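Local coordinates for uncharacterized protein DUF849 (Burkholderia xenovorans LB400, PDB 3E02) that probably catalyses zinc-dependent cleavage of a beta-keto acid such as 3-keto-5-aminohexanoate, on a TIM-barrel scaffold, at residues A[8-13]-A[289-294]; A[38-43]-A[270-275]; A[174-179]-A[214-219]; A[194-199]-A[299-304]; A[209-214]-A[241-246]. All coordinates share one frame; numbering follows the deposited sequence.

Contact 1. Residues A[8-13]-A[289-294]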
# COMPACT_ATOMS: atom_id res chain seq x y z
N ILE A 8 21.63 -2.07 14.19
CA ILE A 8 20.28 -2.00 14.74
C ILE A 8 20.31 -1.67 16.22
O ILE A 8 21.01 -2.34 17.00
CB ILE A 8 19.51 -3.33 14.52
CG1 ILE A 8 19.32 -3.62 13.03
CG2 ILE A 8 18.14 -3.31 15.22
CD1 ILE A 8 18.75 -5.02 12.73
N ILE A 9 19.55 -0.66 16.62
CA ILE A 9 19.39 -0.33 18.04
C ILE A 9 18.33 -1.26 18.61
O ILE A 9 17.18 -1.26 18.13
CB ILE A 9 18.91 1.12 18.26
CG1 ILE A 9 19.93 2.11 17.69
CG2 ILE A 9 18.67 1.41 19.77
CD1 ILE A 9 19.47 3.57 17.76
N ILE A 10 18.71 -2.06 19.60
CA ILE A 10 17.76 -2.85 20.39
C ILE A 10 17.47 -2.01 21.63
O ILE A 10 18.38 -1.73 22.42
CB ILE A 10 18.31 -4.21 20.87
CG1 ILE A 10 18.64 -5.12 19.67
CG2 ILE A 10 17.27 -4.90 21.81
CD1 ILE A 10 19.27 -6.46 20.06
N THR A 11 16.21 -1.59 21.77
CA THR A 11 15.75 -0.90 22.96
C THR A 11 15.03 -1.96 23.80
O THR A 11 14.29 -2.79 23.27
CB THR A 11 14.79 0.24 22.64
OG1 THR A 11 15.46 1.23 21.85
CG2 THR A 11 14.26 0.93 23.95
N CYS A 12 15.28 -1.95 25.11
CA CYS A 12 14.54 -2.81 26.04
C CYS A 12 13.68 -1.97 26.97
O CYS A 12 14.21 -1.19 27.78
CB CYS A 12 15.45 -3.68 26.85
SG CYS A 12 14.52 -4.77 27.98
N ALA A 13 12.36 -2.13 26.86
CA ALA A 13 11.37 -1.48 27.73
C ALA A 13 11.15 -2.45 28.90
O ALA A 13 10.42 -3.44 28.79
CB ALA A 13 10.10 -1.16 26.97
N LEU A 289 22.29 -9.46 9.85
CA LEU A 289 22.21 -8.07 10.29
C LEU A 289 23.03 -7.98 11.58
O LEU A 289 23.51 -9.01 12.08
CB LEU A 289 20.76 -7.60 10.44
CG LEU A 289 19.91 -7.68 9.17
CD1 LEU A 289 18.45 -7.42 9.47
CD2 LEU A 289 20.38 -6.76 8.07
N ASP A 290 23.24 -6.76 12.08
CA ASP A 290 24.02 -6.59 13.31
C ASP A 290 23.45 -5.47 14.16
O ASP A 290 22.71 -4.59 13.68
CB ASP A 290 25.51 -6.37 12.97
CG ASP A 290 26.45 -6.57 14.17
OD1 ASP A 290 26.06 -7.14 15.23
OD2 ASP A 290 27.62 -6.14 14.04
N ILE A 291 23.74 -5.56 15.46
CA ILE A 291 23.24 -4.63 16.45
C ILE A 291 24.23 -3.50 16.76
O ILE A 291 25.43 -3.65 16.56
CB ILE A 291 22.81 -5.34 17.77
CG1 ILE A 291 23.99 -5.92 18.57
CG2 ILE A 291 21.78 -6.42 17.42
CD1 ILE A 291 23.58 -6.37 19.98
N ALA A 292 23.68 -2.41 17.28
CA ALA A 292 24.44 -1.24 17.68
C ALA A 292 24.86 -1.34 19.15
O ALA A 292 24.09 -1.82 19.98
CB ALA A 292 23.59 0.02 17.49
N THR A 293 26.07 -0.89 19.45
CA THR A 293 26.52 -0.73 20.83
C THR A 293 25.86 0.56 21.36
O THR A 293 25.36 1.37 20.57
CB THR A 293 28.03 -0.55 20.96
OG1 THR A 293 28.42 0.66 20.29
CG2 THR A 293 28.77 -1.75 20.38
N PRO A 294 25.83 0.74 22.69
CA PRO A 294 25.31 2.00 23.23
C PRO A 294 25.88 3.27 22.61
O PRO A 294 25.11 4.16 22.24
CB PRO A 294 25.66 1.89 24.71
CG PRO A 294 25.49 0.46 24.97
CD PRO A 294 26.13 -0.20 23.78
O HOH W 1 21.48 -2.75 20.36
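I8 is gripped from both of its backbone polar atoms by the 289-294 loop. Its N donates to D290 O at 2.8 Å, arriving in the carbonyl plane on a lone pair with an N-H...O angle of 166°. Its O receives A292 N at 2.7 Å, but here the donor stands 47° above the carbonyl plane. The same oxygen has I291 CA at 3.2 Å, a CA-H...O contact beside the stronger bond, and the A292 methyl lies 3.5 Å from I8 O, the acceptor of the second bond. Together the two bonds make a single beta bridge, I8 with I291, just before strand 10-13 begins. A water extends the polar link further along the strand: I10 N donates to it at 3.0 Å, and it is placed to donate to A292 O.

The tight side is hydrocarbon. I10 CD1 meets I291 CG2 at 3.6 Å. The I291 branch is available because CG1 takes the position between N and carbonyl carbon (chi1 69°), leaving CG2 anti to the carbonyl carbon.

Toward the start of the loop the fit is looser. I8 CD1 reaches L289 CB only at 4.0 Å, L289 is partly exposed, and the D290 carboxylate forms a salt bridge with K7. The loop then leads through T293, the N-cap of helix 294-301. The two backbone bonds fix the pairing at I8 and I291 without using a side-chain polar atom, and the side chains add apolar packing on the face of I8 and I10, toward helix 273-286.

Contact 2. Residues A[38-43]-A[270-275]. With EDO (1,2-ethanediol), chain L.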
# COMPACT_ATOMS: atom_id res chain seq x y z
N GLY A 38 17.66 -4.37 33.84
CA GLY A 38 18.27 -3.43 32.91
C GLY A 38 19.68 -3.85 32.54
O GLY A 38 20.04 -3.86 31.36
N VAL A 39 20.47 -4.24 33.55
CA VAL A 39 21.84 -4.72 33.34
C VAL A 39 21.86 -6.00 32.49
O VAL A 39 22.62 -6.08 31.54
CB VAL A 39 22.61 -4.92 34.67
CG1 VAL A 39 24.00 -5.54 34.43
CG2 VAL A 39 22.76 -3.57 35.41
N ALA A 40 20.99 -6.96 32.81
CA ALA A 40 20.88 -8.22 32.05
C ALA A 40 20.50 -7.96 30.58
O ALA A 40 21.09 -8.56 29.67
CB ALA A 40 19.88 -9.18 32.70
N ALA A 41 19.53 -7.06 30.37
CA ALA A 41 19.09 -6.66 29.03
C ALA A 41 20.23 -6.00 28.24
O ALA A 41 20.44 -6.32 27.06
CB ALA A 41 17.88 -5.74 29.11
N ALA A 42 20.96 -5.09 28.89
CA ALA A 42 22.12 -4.41 28.28
C ALA A 42 23.21 -5.42 27.94
O ALA A 42 23.73 -5.42 26.81
CB ALA A 42 22.66 -3.29 29.18
N GLU A 43 23.52 -6.32 28.86
CA GLU A 43 24.51 -7.38 28.61
C GLU A 43 24.12 -8.37 27.49
O GLU A 43 25.00 -8.90 26.82
CB GLU A 43 24.91 -8.08 29.91
CG GLU A 43 25.72 -7.11 30.78
CD GLU A 43 26.04 -7.62 32.17
OE1 GLU A 43 25.55 -8.72 32.55
OE2 GLU A 43 26.77 -6.89 32.87
N ALA A 270 8.03 -14.98 29.90
CA ALA A 270 9.44 -14.63 29.89
C ALA A 270 9.87 -14.47 31.34
O ALA A 270 9.19 -13.76 32.10
CB ALA A 270 9.69 -13.31 29.14
N THR A 271 10.97 -15.13 31.73
CA THR A 271 11.52 -15.01 33.08
C THR A 271 12.35 -13.73 33.23
O THR A 271 12.62 -13.29 34.35
CB THR A 271 12.39 -16.23 33.47
OG1 THR A 271 13.51 -16.32 32.59
CG2 THR A 271 11.56 -17.53 33.39
N SER A 272 12.77 -13.15 32.11
CA SER A 272 13.59 -11.96 32.10
C SER A 272 13.50 -11.22 30.78
O SER A 272 13.27 -11.83 29.73
CB SER A 272 15.07 -12.35 32.31
OG SER A 272 15.94 -11.21 32.25
N ASN A 273 13.71 -9.91 30.85
CA ASN A 273 13.86 -9.06 29.68
C ASN A 273 14.96 -9.58 28.76
O ASN A 273 14.82 -9.53 27.54
CB ASN A 273 14.18 -7.62 30.10
CG ASN A 273 12.94 -6.83 30.44
OD1 ASN A 273 12.24 -6.37 29.56
ND2 ASN A 273 12.69 -6.65 31.73
N ALA A 274 16.03 -10.09 29.37
CA ALA A 274 17.18 -10.66 28.64
C ALA A 274 16.78 -11.76 27.66
O ALA A 274 17.40 -11.86 26.62
CB ALA A 274 18.24 -11.18 29.60
N GLU A 275 15.76 -12.57 27.98
CA GLU A 275 15.29 -13.60 27.04
C GLU A 275 14.84 -13.03 25.71
O GLU A 275 15.19 -13.56 24.65
CB GLU A 275 14.16 -14.43 27.62
CG GLU A 275 14.59 -15.33 28.73
CD GLU A 275 13.48 -16.27 29.16
OE1 GLU A 275 12.36 -15.79 29.42
OE2 GLU A 275 13.72 -17.49 29.24
C1 EDO L . 16.75 -18.11 25.86
O1 EDO L . 16.92 -18.26 27.28
C2 EDO L . 16.99 -16.65 25.47
O2 EDO L . 16.05 -16.09 24.54
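S272, whose CB faces A40, holds OG anti to its backbone N (chi1 177°), and this returns the hydroxyl over the first turn of helix 273-286. There OG accepts from A274 N at 3.1 Å, with an N-H...O angle of 148°, as an N-cap. N273 keeps its CG roughly anti to the carbonyl carbon (chi1 -84°), which carries the amide off toward strand 10-13 and leaves CB as the atom that faces A41, 4.3 Å from A41 CB.

Across the interface the work is done by methyls. A274 CB sits 4.0 Å from A40 CB and 3.9 Å from A40 O, so one methyl covers both a neighbouring methyl and a helix carbonyl. With no longer side chain between them, the backbones come close: A41 CA and A274 CA are only 4.4 Å apart. Van der Waals contact is the whole of the direct interaction.

The polar groups are tied from outside. E37, just before G38 on helix 31-44, takes the N-H of N273 and also pairs with S272 OG, joining the capped end to the other helix. N273 OD1 accepts from L258 N and its ND2 donates to V14 O, so that both the oxygen and the nitrogen of the amide have partners, which fixes its rotation. Beyond the interface, an ethanediol, probably from the crystallisation liquor, donates to E275 O at 2.7 Å.

The helix after the first barrel strand thus meets the helix after the last, 253-256, an alanine-lined seam closing the helical ring of a TIM barrel, with N273 about 6 Å from the zinc ligand E259 between side chains.

Contact 3. Residues A[174-179]-A[214-219]. With EDO (1,2-ethanediol), chain D.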
# COMPACT_ATOMS: atom_id res chain seq x y z
N TYR A 174 1.44 6.03 17.70
CA TYR A 174 0.44 4.96 17.82
C TYR A 174 -0.52 4.87 16.64
O TYR A 174 -1.37 3.99 16.61
CB TYR A 174 -0.41 5.14 19.08
CG TYR A 174 0.35 5.08 20.36
CD1 TYR A 174 1.08 6.17 20.82
CD2 TYR A 174 0.32 3.93 21.16
CE1 TYR A 174 1.79 6.13 22.00
CE2 TYR A 174 1.04 3.88 22.38
CZ TYR A 174 1.76 5.00 22.79
OH TYR A 174 2.47 5.01 23.96
N ASP A 175 -0.46 5.83 15.72
CA ASP A 175 -1.35 5.82 14.56
C ASP A 175 -0.77 6.76 13.50
O ASP A 175 0.14 7.54 13.79
CB ASP A 175 -2.77 6.25 14.98
CG ASP A 175 -3.86 5.59 14.15
OD1 ASP A 175 -3.60 5.07 13.04
OD2 ASP A 175 -5.01 5.64 14.60
N VAL A 176 -1.32 6.71 12.30
CA VAL A 176 -0.81 7.50 11.17
C VAL A 176 -0.87 9.01 11.45
O VAL A 176 0.07 9.73 11.11
CB VAL A 176 -1.55 7.16 9.85
CG1 VAL A 176 -0.97 7.97 8.68
CG2 VAL A 176 -1.49 5.63 9.58
N GLY A 177 -1.93 9.46 12.12
CA GLY A 177 -2.10 10.87 12.48
C GLY A 177 -0.95 11.42 13.33
O GLY A 177 -0.62 12.60 13.25
N HIS A 178 -0.34 10.55 14.13
CA HIS A 178 0.81 10.93 14.97
C HIS A 178 2.02 11.36 14.14
O HIS A 178 2.79 12.21 14.58
CB HIS A 178 1.18 9.81 15.93
CG HIS A 178 0.14 9.53 16.96
ND1 HIS A 178 0.45 8.98 18.18
CD2 HIS A 178 -1.19 9.81 17.01
CE1 HIS A 178 -0.66 8.85 18.90
NE2 HIS A 178 -1.66 9.36 18.21
N LEU A 179 2.17 10.79 12.94
CA LEU A 179 3.23 11.17 12.00
C LEU A 179 3.01 12.62 11.54
O LEU A 179 3.95 13.42 11.52
CB LEU A 179 3.29 10.22 10.80
CG LEU A 179 3.54 8.74 11.11
CD1 LEU A 179 3.38 7.89 9.85
CD2 LEU A 179 4.92 8.58 11.72
N LEU A 214 2.50 -1.26 9.30
CA LEU A 214 3.91 -0.89 9.45
C LEU A 214 4.48 -0.33 8.15
O LEU A 214 5.11 0.72 8.16
CB LEU A 214 4.75 -2.07 9.94
CG LEU A 214 6.27 -1.88 10.03
CD1 LEU A 214 6.66 -0.64 10.82
CD2 LEU A 214 6.85 -3.17 10.63
N LEU A 215 4.27 -1.05 7.05
CA LEU A 215 4.76 -0.58 5.75
C LEU A 215 4.11 0.74 5.37
O LEU A 215 4.77 1.58 4.81
CB LEU A 215 4.63 -1.61 4.63
CG LEU A 215 5.69 -2.72 4.63
CD1 LEU A 215 5.39 -3.77 5.69
CD2 LEU A 215 5.79 -3.37 3.24
N HIS A 216 2.83 0.92 5.70
CA HIS A 216 2.13 2.16 5.41
C HIS A 216 2.73 3.33 6.18
O HIS A 216 2.97 4.38 5.60
CB HIS A 216 0.62 2.07 5.66
CG HIS A 216 -0.11 3.34 5.35
ND1 HIS A 216 -0.30 3.79 4.06
CD2 HIS A 216 -0.67 4.26 6.17
CE1 HIS A 216 -0.96 4.94 4.10
NE2 HIS A 216 -1.19 5.25 5.37
N MSE A 217 2.95 3.15 7.49
CA MSE A 217 3.56 4.19 8.31
C MSE A 217 4.97 4.55 7.82
O MSE A 217 5.33 5.73 7.83
CB MSE A 217 3.55 3.79 9.79
CG MSE A 217 2.15 3.87 10.40
SE MSE A 217 2.16 3.47 12.28
CE MSE A 217 2.74 5.20 12.91
N ARG A 218 5.74 3.56 7.35
CA ARG A 218 7.07 3.86 6.79
C ARG A 218 6.94 4.72 5.51
O ARG A 218 7.71 5.66 5.31
CB ARG A 218 7.90 2.61 6.51
CG ARG A 218 9.35 3.03 6.25
CD ARG A 218 10.27 1.99 5.88
NE ARG A 218 9.89 1.25 4.68
CZ ARG A 218 10.71 0.44 4.02
NH1 ARG A 218 11.98 0.32 4.38
NH2 ARG A 218 10.26 -0.21 2.96
N THR A 219 5.96 4.40 4.66
CA THR A 219 5.70 5.16 3.42
C THR A 219 5.34 6.62 3.71
O THR A 219 5.87 7.55 3.06
CB THR A 219 4.59 4.49 2.58
OG1 THR A 219 5.06 3.20 2.21
CG2 THR A 219 4.26 5.27 1.33
C1 EDO D . 3.39 -0.37 25.74
O1 EDO D . 3.30 -1.64 25.09
C2 EDO D . 2.98 0.72 24.75
O2 EDO D . 2.74 1.95 25.44
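The terminal methyl of selenomethionine M217 ends against a peptide oxygen: CE lies 3.6 Å from D175 O, at the point where the chain turns into helix 176-187. A bend at the end of the side chain (chi3 81°) turns CE there. The reverse occurs nearby, where L179 CD1 settles 3.5 Å from M217 O on helix 211-225, so the residue leading into one helix and a residue within the other each set a carbonyl against a methyl. Hydrocarbon fills in around these points. L179 CG is 4.1 Å from M217 CE, their side chains crossing at a slant, and V176 CG2 is 4.1 Å from M217 CG.

V176 CG2 also comes to the H216 ring in its plane, at the edge, 3.8 Å from CD2. H216 holds CG anti to the backbone N (chi1 -179°), which brings this edge toward the valine.

The two helices are neighbours in the outer layer of the TIM barrel. They follow the adjacent parallel strands 168-173 and 195-201, and M217 reaches the two strands, touching C173 on one and C199 on the other.

The outer end of the contact is a subunit interface. The H216 ring stacks on H216 of the second subunit, and its NE2 is hydrogen-bonded to N213 of that subunit. D175 OD1 accepts from V176 N at 2.9 Å, 30° out of the carboxylate plane on the anti side, while OD2 takes the N-H of G177 of the second subunit. D175 of that subunit is close enough, OD1 to OD1, that a raised pKa for one of the pair is possible.

Contact 4. Residues A[194-199]-A[299-304]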
# COMPACT_ATOMS: atom_id res chain seq x y z
N PRO A 194 18.36 13.94 13.84
CA PRO A 194 17.52 12.84 13.37
C PRO A 194 16.31 12.61 14.29
O PRO A 194 16.42 12.80 15.50
CB PRO A 194 18.46 11.64 13.42
CG PRO A 194 19.35 11.95 14.53
CD PRO A 194 19.59 13.42 14.48
N PHE A 195 15.19 12.19 13.70
CA PHE A 195 13.98 11.91 14.46
C PHE A 195 13.93 10.42 14.68
O PHE A 195 13.93 9.66 13.72
CB PHE A 195 12.73 12.37 13.72
CG PHE A 195 12.85 13.77 13.20
CD1 PHE A 195 13.00 14.83 14.10
CD2 PHE A 195 12.87 14.03 11.83
CE1 PHE A 195 13.14 16.15 13.64
CE2 PHE A 195 13.02 15.35 11.35
CZ PHE A 195 13.15 16.40 12.25
N PHE A 196 13.89 10.00 15.94
CA PHE A 196 13.80 8.58 16.27
C PHE A 196 12.31 8.29 16.44
O PHE A 196 11.73 8.63 17.48
CB PHE A 196 14.63 8.28 17.52
CG PHE A 196 14.79 6.81 17.79
CD1 PHE A 196 15.56 6.03 16.94
CD2 PHE A 196 14.19 6.21 18.88
CE1 PHE A 196 15.72 4.66 17.17
CE2 PHE A 196 14.35 4.84 19.13
CZ PHE A 196 15.12 4.07 18.26
N LEU A 197 11.70 7.74 15.38
CA LEU A 197 10.27 7.42 15.31
C LEU A 197 10.00 6.00 15.76
O LEU A 197 10.46 5.06 15.11
CB LEU A 197 9.73 7.53 13.87
CG LEU A 197 9.81 8.80 13.06
CD1 LEU A 197 9.03 8.62 11.76
CD2 LEU A 197 9.24 9.94 13.85
N GLN A 198 9.24 5.85 16.85
CA GLN A 198 8.87 4.55 17.40
C GLN A 198 7.38 4.30 17.07
O GLN A 198 6.50 4.90 17.70
CB GLN A 198 9.10 4.54 18.92
CG GLN A 198 8.93 3.18 19.62
CD GLN A 198 10.07 2.24 19.35
OE1 GLN A 198 9.90 1.21 18.73
NE2 GLN A 198 11.25 2.61 19.79
N CYS A 199 7.11 3.41 16.10
CA CYS A 199 5.74 3.06 15.73
C CYS A 199 5.25 1.97 16.68
O CYS A 199 5.95 0.97 16.89
CB CYS A 199 5.67 2.63 14.28
SG CYS A 199 6.18 3.98 13.18
N ALA A 299 25.61 8.03 18.78
CA ALA A 299 26.03 8.69 17.55
C ALA A 299 24.88 8.75 16.54
O ALA A 299 24.73 9.74 15.85
CB ALA A 299 27.26 8.00 16.94
N MSE A 300 24.08 7.68 16.47
CA MSE A 300 22.91 7.65 15.58
C MSE A 300 21.86 8.68 16.02
O MSE A 300 21.42 9.49 15.22
CB MSE A 300 22.27 6.25 15.52
CG MSE A 300 23.12 5.23 14.77
SE MSE A 300 22.55 3.41 15.11
CE MSE A 300 20.84 3.40 14.26
N LEU A 301 21.51 8.66 17.30
CA LEU A 301 20.49 9.58 17.85
C LEU A 301 21.00 11.00 18.15
O LEU A 301 20.17 11.89 18.39
CB LEU A 301 19.86 8.98 19.10
CG LEU A 301 19.21 7.60 18.92
CD1 LEU A 301 18.61 7.11 20.22
CD2 LEU A 301 18.17 7.66 17.86
N LYS A 302 22.32 11.19 18.14
CA LYS A 302 22.98 12.47 18.42
C LYS A 302 22.63 12.94 19.83
O LYS A 302 22.19 14.06 20.04
CB LYS A 302 22.64 13.53 17.35
CG LYS A 302 23.00 13.18 15.92
CD LYS A 302 24.49 13.13 15.69
CE LYS A 302 24.83 12.87 14.22
NZ LYS A 302 24.32 13.96 13.32
N THR A 303 22.84 12.07 20.80
CA THR A 303 22.56 12.38 22.21
C THR A 303 23.68 13.22 22.80
O THR A 303 24.78 13.29 22.26
CB THR A 303 22.36 11.12 23.06
OG1 THR A 303 23.57 10.35 23.07
CG2 THR A 303 21.19 10.27 22.52
N LYS A 304 23.39 13.84 23.95
CA LYS A 304 24.33 14.73 24.63
C LYS A 304 25.50 14.03 25.36
O LYS A 304 26.45 14.70 25.74
CB LYS A 304 23.59 15.66 25.61
CG LYS A 304 22.91 14.98 26.81
CD LYS A 304 22.28 16.00 27.74
CE LYS A 304 21.58 15.32 28.90
NZ LYS A 304 21.00 16.30 29.86
O HOH W 2 17.45 11.75 17.77
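P194, just before strand 195-201 and preceded by a cis peptide bond, brings its CA to 6.3 Å from L301 CA at the close of helix 294-301, just where K302 leaves helical angles with a positive phi of 60°.

The pyrrolidine ring faces this helix end. P194 CG lies 3.3 Å from M300 O, covering one of the last carbonyls of the helix with hydrocarbon. P194 CD meets K302 CG at 3.7 Å, and the two side chains cross at about a right angle. K302 is exposed; its chain bends at chi2 and again at chi4, and only its first carbons take part.

Two residues along the strand, F196 holds its CG anti to the backbone N (chi1 -169°) and sends the ring toward L301. L301 CD2 comes to 3.2 Å from F196 CD1, very close for two carbons, and stays 3.6 Å from F196 CB, approaching the ring obliquely. F196 points into the barrel, beside E170 and S232 of the flanking strands, while F195 and L197 turn outward to helix 176-187.

Between the carbonyls sits one water, 2.7 Å from P194 O and 2.8 Å from L301 O, placed to donate to both although it has more acceptors nearby than protons. No direct hydrogen bond joins the segments. The end of helix 294-301 packs near the N-terminal ends of the barrel strands, as its contacts with P194, F196 and I9 indicate, held here by apolar fit, with water spanning two carbonyl oxygens that could not bond to each other.

Contact 5. Residues A[209-214]-A[241-246]; sequences ADPENL and MPFVTM
F243 drives its ring into the turn ahead of helix 211-225. Its chi1 of -91° lies well off a staggered value, and this swing puts CZ 3.4 Å from A209 C, with D210 C met at the ring edge. CE1 also touches the A209 methyl, at 3.8 Å from CB. The ring therefore packs mostly on backbone.

L214 holds CG anti to its backbone N (chi1 175°), and chi2 of 52° then sets CD2 4.0 Å from F243 O and 3.6 Å from M246 CG. The L214 and M246 side chains run past each other in opposite directions.

M246, a selenomethionine modelled in two conformers, bends at chi2 and chi3. In one conformer SE lies 3.6 Å from P211 CB, the M246 side chain crosses that of P211 at about a right angle, and CE stands 3.5 Å above the centre of the F243 ring; the alternative copy makes all the M246 contacts tentative.

P211 also packs on L250 of the third subunit. Between the two segments the side-chain contacts are apolar and no hydrogen bond is found, so the join depends on shape and rotamer, whereas the polar ends of D210 and E212 pair with neighbouring subunits.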
# COMPACT_ATOMS: atom_id res chain seq x y z
N ALA A 209 -2.21 -4.42 14.90
CA ALA A 209 -1.00 -5.18 14.56
C ALA A 209 -1.20 -6.01 13.29
O ALA A 209 -1.11 -7.24 13.33
CB ALA A 209 -0.56 -6.04 15.75
N ASP A 210 -1.47 -5.33 12.18
CA ASP A 210 -1.54 -5.92 10.84
C ASP A 210 -0.28 -5.39 10.12
O ASP A 210 -0.04 -4.18 10.15
CB ASP A 210 -2.80 -5.52 10.10
CG ASP A 210 -4.04 -6.29 10.59
OD1 ASP A 210 -4.02 -7.53 10.56
OD2 ASP A 210 -5.04 -5.65 10.98
N PRO A 211 0.53 -6.28 9.49
CA PRO A 211 1.76 -5.86 8.78
C PRO A 211 1.65 -4.68 7.83
O PRO A 211 2.57 -3.86 7.78
CB PRO A 211 2.11 -7.11 7.97
CG PRO A 211 1.75 -8.19 8.88
CD PRO A 211 0.37 -7.75 9.37
N GLU A 212 0.54 -4.60 7.09
CA GLU A 212 0.29 -3.49 6.17
C GLU A 212 0.41 -2.12 6.87
O GLU A 212 0.82 -1.14 6.24
CB GLU A 212 -1.10 -3.56 5.53
CG GLU A 212 -1.36 -4.74 4.62
CD GLU A 212 -1.90 -5.97 5.34
OE1 GLU A 212 -1.76 -6.11 6.60
OE2 GLU A 212 -2.44 -6.82 4.61
N ASN A 213 0.03 -2.06 8.15
CA ASN A 213 0.12 -0.81 8.92
C ASN A 213 1.55 -0.33 9.12
O ASN A 213 1.79 0.87 9.10
CB ASN A 213 -0.63 -0.93 10.27
CG ASN A 213 -2.14 -1.07 10.08
OD1 ASN A 213 -2.72 -0.50 9.15
ND2 ASN A 213 -2.79 -1.81 10.98
N LEU A 214 2.50 -1.26 9.30
CA LEU A 214 3.91 -0.89 9.45
C LEU A 214 4.48 -0.33 8.15
O LEU A 214 5.11 0.72 8.16
CB LEU A 214 4.75 -2.07 9.94
CG LEU A 214 6.27 -1.88 10.03
CD1 LEU A 214 6.66 -0.64 10.82
CD2 LEU A 214 6.85 -3.17 10.63
N MSE A 241 7.53 -10.19 18.44
CA MSE A 241 8.61 -10.74 17.61
C MSE A 241 8.43 -10.60 16.10
O MSE A 241 9.38 -10.18 15.42
CB MSE A 241 8.98 -12.17 18.04
CG MSE A 241 9.63 -12.18 19.42
SE MSE A 241 11.35 -11.22 19.51
CE MSE A 241 11.52 -11.13 21.43
N PRO A 242 7.25 -10.94 15.56
CA PRO A 242 7.03 -10.71 14.11
C PRO A 242 7.18 -9.26 13.70
O PRO A 242 7.80 -8.98 12.68
CB PRO A 242 5.57 -11.17 13.90
CG PRO A 242 5.26 -12.01 15.03
CD PRO A 242 6.11 -11.65 16.17
N PHE A 243 6.64 -8.34 14.50
CA PHE A 243 6.75 -6.90 14.17
C PHE A 243 8.17 -6.34 14.22
O PHE A 243 8.56 -5.64 13.30
CB PHE A 243 5.78 -6.03 14.97
CG PHE A 243 4.48 -5.85 14.27
CD1 PHE A 243 3.60 -6.93 14.14
CD2 PHE A 243 4.18 -4.66 13.64
CE1 PHE A 243 2.40 -6.78 13.44
CE2 PHE A 243 3.00 -4.51 12.93
CZ PHE A 243 2.12 -5.56 12.82
N VAL A 244 8.92 -6.66 15.27
CA VAL A 244 10.31 -6.19 15.36
C VAL A 244 11.20 -6.87 14.30
O VAL A 244 12.14 -6.25 13.84
CB VAL A 244 10.91 -6.27 16.77
CG1 VAL A 244 10.10 -5.37 17.73
CG2 VAL A 244 11.00 -7.71 17.30
N THR A 245 10.90 -8.13 13.93
CA THR A 245 11.63 -8.81 12.83
C THR A 245 11.34 -8.08 11.51
O THR A 245 12.26 -7.81 10.72
CB THR A 245 11.29 -10.29 12.75
OG1 THR A 245 11.60 -10.90 14.01
CG2 THR A 245 12.08 -11.00 11.62
N MSE A 246 10.07 -7.74 11.28
CA MSE A 246 9.65 -6.95 10.11
C MSE A 246 10.43 -5.62 10.08
O MSE A 246 10.97 -5.22 9.03
CB MSE A 246 8.11 -6.75 10.16
CG MSE A 246 7.36 -6.34 8.91
SE MSE A 246 5.55 -7.26 9.01
CE MSE A 246 5.00 -6.71 10.65

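How the contacts relate
All five contacts belong to one TIM barrel but differ by level. Contacts 1 and 4 lie at the N-terminal mouth, reach the same sheet and touch through I9 against M300, F196 and L301; contact 1 adds direct backbone hydrogen bonds, contact 4 only a water bridge. Contacts 2, 3 and 5 join outer helices by apolar packing. Contacts 2 and 3 are buried, 1, 4 and 5 partly so. Contact 2 meets contact 1 where C12 packs on A41 and N273, close to the metal end. Contacts 3 and 5 share helix 211-225 and run into the tetramer interface, which contacts 1, 2 and 4 do not. Contact 3 is linked to contact 4 through M217 on C199.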